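Local coordinates for protein translation elongation factor 1A (Methanosarcina mazei, PDB 3WND) that binds cysteinyl-tRNA(Cys) in its GTP-bound form and, as a SelB/EF-Tu-like factor, probably acts in translation elongation, at residues P192-I197 with A345-D350; T225-L230 with F271-K276; R232-R237 with M257-V262. All blocks are in the same frame, centred on the assembly; numbering follows the deposited sequence.

The three contacts illustrate how chemistry follows place in a beta-barrel domain. Interactions 2 and 3 hold adjacent parts of one curled antiparallel sheet: strands 224-228 and 232-241 follow each other in the chain and pair side by side, and their further neighbours are 272-274 and 254-260 respectively. Interaction 2 is apolar on both faces, with polar groups at one end; interaction 3 has an apolar face and a charged one. Interaction 1 starts from the same sheet, since strand 194-203 pairs with 272-274, but reaches out of it to the next domain. It is more deeply buried, much smaller, and rests on a single salt bridge.

Interaction 1 of 3, residues P192-I197 with A345-D350; sequences PARIFI and AYSKQD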
# COMPACT_ATOMS: atom_id res chain seq x y z
N PRO A 192 0.43 -0.64 -20.69
CA PRO A 192 0.92 0.76 -20.66
C PRO A 192 1.45 1.15 -19.30
O PRO A 192 0.87 0.74 -18.29
CB PRO A 192 -0.31 1.57 -21.04
CG PRO A 192 -1.16 0.61 -21.89
CD PRO A 192 -0.94 -0.79 -21.23
N ALA A 193 2.58 1.86 -19.26
CA ALA A 193 3.14 2.25 -17.99
C ALA A 193 2.26 3.15 -17.14
O ALA A 193 1.63 4.13 -17.63
CB ALA A 193 4.49 2.97 -18.17
N ARG A 194 2.23 2.85 -15.82
CA ARG A 194 1.67 3.80 -14.86
C ARG A 194 2.60 3.85 -13.68
O ARG A 194 3.06 2.75 -13.24
CB ARG A 194 0.27 3.34 -14.32
CG ARG A 194 -0.71 3.07 -15.43
CD ARG A 194 -2.05 2.56 -14.84
NE ARG A 194 -2.79 3.60 -14.13
CZ ARG A 194 -3.55 3.36 -13.02
NH1 ARG A 194 -3.50 2.17 -12.33
NH2 ARG A 194 -4.30 4.34 -12.50
N ILE A 195 2.85 5.05 -13.17
CA ILE A 195 3.70 5.22 -11.97
C ILE A 195 2.88 6.01 -10.97
O ILE A 195 2.32 7.08 -11.28
CB ILE A 195 5.02 5.98 -12.35
CG1 ILE A 195 5.79 5.18 -13.46
CG2 ILE A 195 5.91 6.14 -11.05
CD1 ILE A 195 5.61 5.89 -14.85
N PHE A 196 2.81 5.51 -9.73
CA PHE A 196 2.11 6.26 -8.64
C PHE A 196 3.17 7.00 -7.83
O PHE A 196 4.18 6.45 -7.53
CB PHE A 196 1.42 5.28 -7.66
CG PHE A 196 0.11 4.70 -8.15
CD1 PHE A 196 -0.38 4.97 -9.45
CD2 PHE A 196 -0.62 3.88 -7.30
CE1 PHE A 196 -1.58 4.37 -9.89
CE2 PHE A 196 -1.82 3.30 -7.76
CZ PHE A 196 -2.26 3.54 -9.02
N ILE A 197 2.97 8.27 -7.61
CA ILE A 197 3.88 9.09 -6.91
C ILE A 197 3.58 9.20 -5.43
O ILE A 197 2.45 9.47 -5.07
CB ILE A 197 3.79 10.53 -7.51
CG1 ILE A 197 4.33 10.52 -9.00
CG2 ILE A 197 4.54 11.50 -6.60
CD1 ILE A 197 3.95 11.80 -9.74
N ALA A 345 -7.37 11.30 -9.87
CA ALA A 345 -6.99 10.48 -11.06
C ALA A 345 -7.05 9.00 -10.78
O ALA A 345 -6.61 8.57 -9.72
CB ALA A 345 -5.53 10.76 -11.52
N TYR A 346 -7.60 8.27 -11.73
CA TYR A 346 -7.66 6.81 -11.53
C TYR A 346 -7.98 6.14 -12.87
O TYR A 346 -8.41 6.82 -13.85
CB TYR A 346 -8.77 6.45 -10.46
CG TYR A 346 -10.12 6.96 -10.78
CD1 TYR A 346 -11.07 6.15 -11.43
CD2 TYR A 346 -10.46 8.29 -10.47
CE1 TYR A 346 -12.38 6.67 -11.77
CE2 TYR A 346 -11.70 8.82 -10.82
CZ TYR A 346 -12.66 8.01 -11.44
OH TYR A 346 -13.87 8.54 -11.77
N SER A 347 -7.74 4.86 -12.93
CA SER A 347 -8.19 4.01 -14.03
C SER A 347 -9.19 2.99 -13.39
O SER A 347 -9.22 2.82 -12.15
CB SER A 347 -6.96 3.31 -14.72
OG SER A 347 -6.33 4.33 -15.50
N LYS A 348 -9.91 2.27 -14.22
CA LYS A 348 -11.00 1.41 -13.71
C LYS A 348 -10.45 0.23 -12.92
O LYS A 348 -11.17 -0.35 -12.11
CB LYS A 348 -11.91 0.95 -14.84
CG LYS A 348 -12.64 2.15 -15.36
CD LYS A 348 -13.99 1.82 -15.95
CE LYS A 348 -14.68 3.15 -16.15
NZ LYS A 348 -16.12 3.14 -15.72
N GLN A 349 -9.18 -0.12 -13.14
CA GLN A 349 -8.58 -1.22 -12.41
C GLN A 349 -8.31 -0.85 -10.93
O GLN A 349 -7.88 -1.65 -10.15
CB GLN A 349 -7.28 -1.75 -13.07
CG GLN A 349 -6.09 -0.74 -13.14
CD GLN A 349 -6.07 -0.07 -14.47
OE1 GLN A 349 -7.12 0.17 -15.03
NE2 GLN A 349 -4.89 0.29 -14.97
N ASP A 350 -8.39 0.43 -10.62
CA ASP A 350 -7.97 0.89 -9.29
C ASP A 350 -9.09 0.66 -8.28
O ASP A 350 -10.21 1.08 -8.47
CB ASP A 350 -7.62 2.39 -9.27
CG ASP A 350 -6.38 2.72 -10.03
OD1 ASP A 350 -5.50 1.91 -10.22
OD2 ASP A 350 -6.30 3.90 -10.43
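The seam between the two beta-barrel domains of this EF-Tu-like fold is bridged by Arg194, on the first strand of one barrel, and Asp350, the last residue of the type I beta turn between strands 343-346 and 352-355 of the other. Guanidinium and carboxylate meet end-on, their planes 25° apart: NH1 of Arg194 donates to OD1 of Asp350 at 2.9 Å, and NH2 of Arg194 to OD2 of Asp350 at the same 2.9 Å. Each oxygen is approached on its syn side, by a nearly straight bond. A bend at chi3 (71°) turns the end of the arginine toward the turn. Asp350 is itself positioned by the turn, because its OD2 also accepts from Ser347 N at 3.0 Å, from above the carboxylate plane. Glu277 forms a salt bridge with Arg194 NE and a hydrogen bond with Ser347 OG, so two carboxylates flank the guanidinium and probably stabilise its charge. Ser347 CB lies over one face of that group and Phe196 CE1 over the opposite one. An alanine in place of Arg194 is likely to leave the buried Asp350 carboxylate without its charged mate and open a gap between Phe196 and Ser347. Gln349 slides alongside, its NE2 3.5 Å from Arg194 NH1 without a bond. The Phe196 ring turns its edge to the carboxylate, CZ standing 3.8 Å from Asp350 OD1.

Interaction 2 of 3, residues T225-L230 with F271-K276; sequences TKIFPL and FIISDK
Ile227 and Ile273 share one face of the sheet and form the buried centre of this contact, CD1 of Ile227 lying 4.3 Å from CG1 of Ile273. Ile234 touches both of them, while Ile197 adds to Ile227 and Ile195 to Ile273. Ile227 also comes to the edge of the Phe271 ring, with CG1 4.1 Å from Phe271 CD2. CD of Pro229 sits over the centre of that ring, 3.6 Å from its centroid and 13° off the normal, a CH-pi contact. The peptide bond before Pro229 is cis, and the chain beyond it carries Leu230 back to the same ring, where CG of Leu230 approaches CE2 of Phe271 at 3.8 Å.

Beneath these side chains lies the antiparallel pairing of strands 225-228 and 272-274, part of the curled sheet of the SelB-like second domain, a beta barrel. Phe228 and Ile272 are a hydrogen-bonded pair: Phe228 N to Ile272 O and Ile272 N to Phe228 O are both 2.8 Å. Ile227 and Ile273 form the non-hydrogen-bonded pair that follows. The face carrying Phe228 and Ile272 looks toward Ala345 on strand 343-346. There the Phe228 ring lies along strand 272-274 with its edge inward, CE1 reaching within 3.3 Å of Ser274 O, close to the ring plane.

At the Thr225 end the chemistry turns polar. The buried Ser274 OG is satisfied by a hydrogen bond to Glu277, and Lys226 runs extended to a salt bridge with Asp231. Thr225 is divided between the two environments: its CG2 packs 3.5 Å from Ile273 CG2, while a chi1 of -176° sets OG1 opposite the backbone N and facing Asp275. From there OG1 of Thr225 donates to OD1 of Asp275 at 2.7 Å, the hydroxyl standing above the carboxylate plane.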
# COMPACT_ATOMS: atom_id res chain seq x y z
N THR A 225 5.28 11.71 -21.62
CA THR A 225 4.05 11.10 -21.11
C THR A 225 3.34 12.19 -20.42
O THR A 225 3.57 13.38 -20.78
CB THR A 225 4.39 9.84 -20.27
OG1 THR A 225 3.21 9.19 -19.84
CG2 THR A 225 5.34 10.15 -19.10
N LYS A 226 2.44 11.86 -19.48
CA LYS A 226 1.63 12.92 -18.80
C LYS A 226 1.58 12.71 -17.29
O LYS A 226 1.96 11.63 -16.82
CB LYS A 226 0.20 12.95 -19.29
CG LYS A 226 0.05 13.44 -20.77
CD LYS A 226 -1.46 13.62 -21.10
CE LYS A 226 -1.70 14.22 -22.50
NZ LYS A 226 -3.11 14.71 -22.54
N ILE A 227 1.15 13.74 -16.56
CA ILE A 227 0.91 13.57 -15.15
C ILE A 227 -0.53 13.97 -14.88
O ILE A 227 -0.96 15.06 -15.40
CB ILE A 227 1.95 14.33 -14.30
CG1 ILE A 227 1.82 13.98 -12.77
CG2 ILE A 227 1.94 15.84 -14.60
CD1 ILE A 227 3.07 14.42 -12.03
N PHE A 228 -1.18 13.20 -14.03
CA PHE A 228 -2.60 13.40 -13.67
C PHE A 228 -2.70 13.47 -12.17
O PHE A 228 -1.90 12.82 -11.49
CB PHE A 228 -3.43 12.19 -14.16
CG PHE A 228 -3.50 12.11 -15.64
CD1 PHE A 228 -2.60 11.36 -16.32
CD2 PHE A 228 -4.49 12.80 -16.32
CE1 PHE A 228 -2.59 11.31 -17.71
CE2 PHE A 228 -4.52 12.79 -17.69
CZ PHE A 228 -3.58 12.01 -18.39
N PRO A 229 -3.70 14.21 -11.64
CA PRO A 229 -4.85 14.77 -12.36
C PRO A 229 -4.58 16.16 -13.03
O PRO A 229 -5.48 16.69 -13.68
CB PRO A 229 -5.89 14.97 -11.23
CG PRO A 229 -5.00 15.27 -10.02
CD PRO A 229 -3.83 14.33 -10.19
N LEU A 230 -3.33 16.65 -13.00
CA LEU A 230 -2.98 17.94 -13.74
C LEU A 230 -3.30 17.87 -15.23
O LEU A 230 -3.78 18.83 -15.82
CB LEU A 230 -1.49 18.16 -13.60
CG LEU A 230 -1.10 18.92 -12.37
CD1 LEU A 230 0.40 19.22 -12.56
CD2 LEU A 230 -1.92 20.19 -12.31
N PHE A 271 -0.68 11.57 -7.29
CA PHE A 271 -0.62 11.86 -8.71
C PHE A 271 -0.08 10.66 -9.43
O PHE A 271 0.65 9.82 -8.83
CB PHE A 271 0.33 13.10 -8.92
CG PHE A 271 -0.38 14.44 -8.69
CD1 PHE A 271 -1.35 14.59 -7.69
CD2 PHE A 271 -0.05 15.54 -9.48
CE1 PHE A 271 -1.98 15.86 -7.49
CE2 PHE A 271 -0.67 16.76 -9.26
CZ PHE A 271 -1.62 16.95 -8.31
N ILE A 272 -0.38 10.55 -10.70
CA ILE A 272 -0.02 9.39 -11.49
C ILE A 272 0.67 9.86 -12.77
O ILE A 272 0.21 10.82 -13.44
CB ILE A 272 -1.31 8.63 -11.94
CG1 ILE A 272 -2.06 8.08 -10.67
CG2 ILE A 272 -0.93 7.43 -12.82
CD1 ILE A 272 -3.46 7.54 -11.02
N ILE A 273 1.75 9.17 -13.12
CA ILE A 273 2.36 9.42 -14.38
C ILE A 273 1.89 8.29 -15.30
O ILE A 273 2.11 7.05 -15.01
CB ILE A 273 3.93 9.38 -14.32
CG1 ILE A 273 4.41 10.60 -13.44
CG2 ILE A 273 4.53 9.39 -15.74
CD1 ILE A 273 5.86 10.49 -12.99
N SER A 274 1.30 8.65 -16.43
CA SER A 274 0.80 7.72 -17.39
C SER A 274 0.33 8.50 -18.57
O SER A 274 0.18 9.74 -18.51
CB SER A 274 -0.31 6.79 -16.86
OG SER A 274 -1.53 7.37 -16.96
N ASP A 275 0.01 7.77 -19.64
CA ASP A 275 -0.45 8.51 -20.89
C ASP A 275 -1.92 8.89 -20.78
O ASP A 275 -2.38 9.78 -21.49
CB ASP A 275 -0.23 7.61 -22.09
CG ASP A 275 1.21 7.54 -22.52
OD1 ASP A 275 2.02 8.40 -22.12
OD2 ASP A 275 1.51 6.69 -23.32
N LYS A 276 -2.70 8.19 -19.94
CA LYS A 276 -4.15 8.52 -19.88
C LYS A 276 -4.69 8.03 -18.51
O LYS A 276 -4.52 6.86 -18.11
CB LYS A 276 -4.89 7.75 -21.00
CG LYS A 276 -6.37 7.92 -21.00
CD LYS A 276 -6.79 9.41 -21.05
CE LYS A 276 -8.32 9.61 -21.24
NZ LYS A 276 -9.12 9.05 -20.09

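Interaction 3 of 3, residues R232-R237 with M257-V262; sequences RDIEIR and MRLKNV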
# COMPACT_ATOMS: atom_id res chain seq x y z
N ARG A 232 -1.00 17.19 -17.67
CA ARG A 232 0.06 17.99 -18.23
C ARG A 232 1.09 17.09 -18.93
O ARG A 232 1.50 16.03 -18.37
CB ARG A 232 0.65 18.86 -17.11
CG ARG A 232 1.79 19.81 -17.51
CD ARG A 232 2.12 20.79 -16.38
NE ARG A 232 3.16 21.71 -16.80
CZ ARG A 232 2.93 22.89 -17.38
NH1 ARG A 232 1.66 23.26 -17.60
NH2 ARG A 232 3.95 23.69 -17.78
N ASP A 233 1.59 17.50 -20.10
CA ASP A 233 2.69 16.76 -20.70
C ASP A 233 4.03 16.89 -19.93
O ASP A 233 4.35 17.98 -19.43
CB ASP A 233 2.94 17.32 -22.07
CG ASP A 233 1.74 17.14 -22.98
OD1 ASP A 233 1.28 15.98 -23.09
OD2 ASP A 233 1.28 18.11 -23.55
N ILE A 234 4.75 15.74 -19.73
CA ILE A 234 6.00 15.79 -18.99
C ILE A 234 6.98 14.92 -19.71
O ILE A 234 6.58 14.18 -20.59
CB ILE A 234 5.82 15.38 -17.49
CG1 ILE A 234 5.27 13.92 -17.41
CG2 ILE A 234 4.84 16.28 -16.73
CD1 ILE A 234 5.48 13.24 -16.04
N GLU A 235 8.28 15.11 -19.41
CA GLU A 235 9.27 14.16 -19.94
C GLU A 235 9.98 13.63 -18.75
O GLU A 235 10.33 14.41 -17.84
CB GLU A 235 10.31 14.89 -20.89
CG GLU A 235 11.49 13.98 -21.36
CD GLU A 235 12.56 14.79 -22.06
OE1 GLU A 235 12.40 16.02 -22.28
OE2 GLU A 235 13.63 14.19 -22.31
N ILE A 236 10.29 12.32 -18.80
CA ILE A 236 11.15 11.72 -17.79
C ILE A 236 12.61 11.96 -18.14
O ILE A 236 13.13 11.39 -19.13
CB ILE A 236 10.85 10.24 -17.71
CG1 ILE A 236 9.35 10.08 -17.28
CG2 ILE A 236 11.83 9.58 -16.69
CD1 ILE A 236 8.95 8.61 -17.09
N ARG A 237 13.27 12.84 -17.38
CA ARG A 237 14.67 13.15 -17.65
C ARG A 237 15.67 12.09 -17.14
O ARG A 237 16.78 11.96 -17.71
CB ARG A 237 15.05 14.48 -17.01
CG ARG A 237 14.42 15.72 -17.58
CD ARG A 237 14.89 17.03 -16.95
NE ARG A 237 14.41 17.17 -15.59
CZ ARG A 237 14.48 18.30 -14.88
NH1 ARG A 237 15.02 19.33 -15.40
NH2 ARG A 237 14.01 18.30 -13.62
N MET A 257 12.33 9.82 -9.97
CA MET A 257 12.39 10.32 -11.35
C MET A 257 12.54 11.83 -11.39
O MET A 257 11.79 12.61 -10.70
CB MET A 257 11.12 9.97 -12.15
CG MET A 257 10.88 8.44 -12.22
SD MET A 257 9.31 8.16 -13.10
CE MET A 257 9.64 6.47 -13.66
N ARG A 258 13.47 12.26 -12.26
CA ARG A 258 13.62 13.70 -12.54
C ARG A 258 12.66 14.00 -13.65
O ARG A 258 12.71 13.35 -14.73
CB ARG A 258 15.06 13.99 -12.96
CG ARG A 258 15.59 15.26 -12.37
CD ARG A 258 17.11 15.24 -12.37
NE ARG A 258 17.71 15.72 -13.62
CZ ARG A 258 18.49 14.99 -14.44
NH1 ARG A 258 18.81 13.68 -14.21
NH2 ARG A 258 18.96 15.58 -15.53
N LEU A 259 11.77 14.96 -13.42
CA LEU A 259 10.74 15.28 -14.44
C LEU A 259 11.03 16.70 -15.01
O LEU A 259 11.36 17.64 -14.26
CB LEU A 259 9.34 15.36 -13.77
CG LEU A 259 8.91 14.08 -13.02
CD1 LEU A 259 7.48 14.35 -12.55
CD2 LEU A 259 9.11 12.83 -13.88
N LYS A 260 10.85 16.82 -16.32
CA LYS A 260 10.79 18.12 -17.05
C LYS A 260 9.33 18.57 -17.31
O LYS A 260 8.40 17.72 -17.62
CB LYS A 260 11.60 18.07 -18.39
CG LYS A 260 11.86 19.48 -19.03
CD LYS A 260 12.46 19.47 -20.45
CE LYS A 260 13.73 18.64 -20.56
NZ LYS A 260 14.15 18.54 -22.00
N ASN A 261 9.11 19.87 -17.15
CA ASN A 261 7.86 20.55 -17.48
C ASN A 261 6.86 20.57 -16.36
O ASN A 261 5.66 20.88 -16.55
CB ASN A 261 7.23 20.07 -18.81
CG ASN A 261 6.32 21.10 -19.43
OD1 ASN A 261 6.67 22.29 -19.52
ND2 ASN A 261 5.17 20.65 -19.91
N VAL A 262 7.32 20.21 -15.16
CA VAL A 262 6.38 20.31 -14.00
C VAL A 262 7.15 20.68 -12.73
O VAL A 262 8.33 20.31 -12.55
CB VAL A 262 5.51 19.04 -13.86
CG1 VAL A 262 6.39 17.82 -13.48
CG2 VAL A 262 4.43 19.20 -12.81
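Glu235 and Lys260 exchange both backbone hydrogen bonds as strands 232-237 and 257-260 run antiparallel, their axes 4.6 Å apart at closest approach and 141° between their directions. Ile236 and Leu259 form the adjacent non-hydrogen-bonded pair, and their face of the sheet is apolar. Along it, Ile236 CD1 meets Met257 SD at 4.0 Å, Ile234 CD1 nears Leu259 CD1, and Ile234 CG2 rests 3.9 Å from Val262 CG1. The loop residue Ile267 touches both Leu259 and Val262.

Both strands are staves of the barrel that follows the nucleotide-binding domain, with 232-241 between 224-228 and 254-260. On the other face charge takes over. Glu235 and Lys260 lie side by side and point the same way; a bend at chi3 (-54°) of the lysine helps bring its NZ to Glu235 OE1 at 3.1 Å, a salt bridge on the syn side of the oxygen. Arg237 crosses Lys260 at about a right angle, its CD 3.7 Å from Lys260 CB. The guanidinium of Arg237 has Arg258 NE over one face and Leu259 O and Lys260 CA over the opposite one; the carbonyl oxygen is close to Arg237 NH2, but the angle is too poor for a hydrogen bond. With NE of Arg237 only 4.1 Å from NE of Arg258, the two positive groups probably repel each other somewhat. Arg258 NH1 has a weak hydrogen bond to Ser238 OG.

Past the last strand residue, Asn261 secures the other end of the contact. Its ND2 donates to Asp233 O at 2.8 Å, the oxygen lying near the amide plane. Asn261 O in turn receives NE of the extended Arg232 at 2.6 Å, within the guanidinium plane and almost straight at 172°.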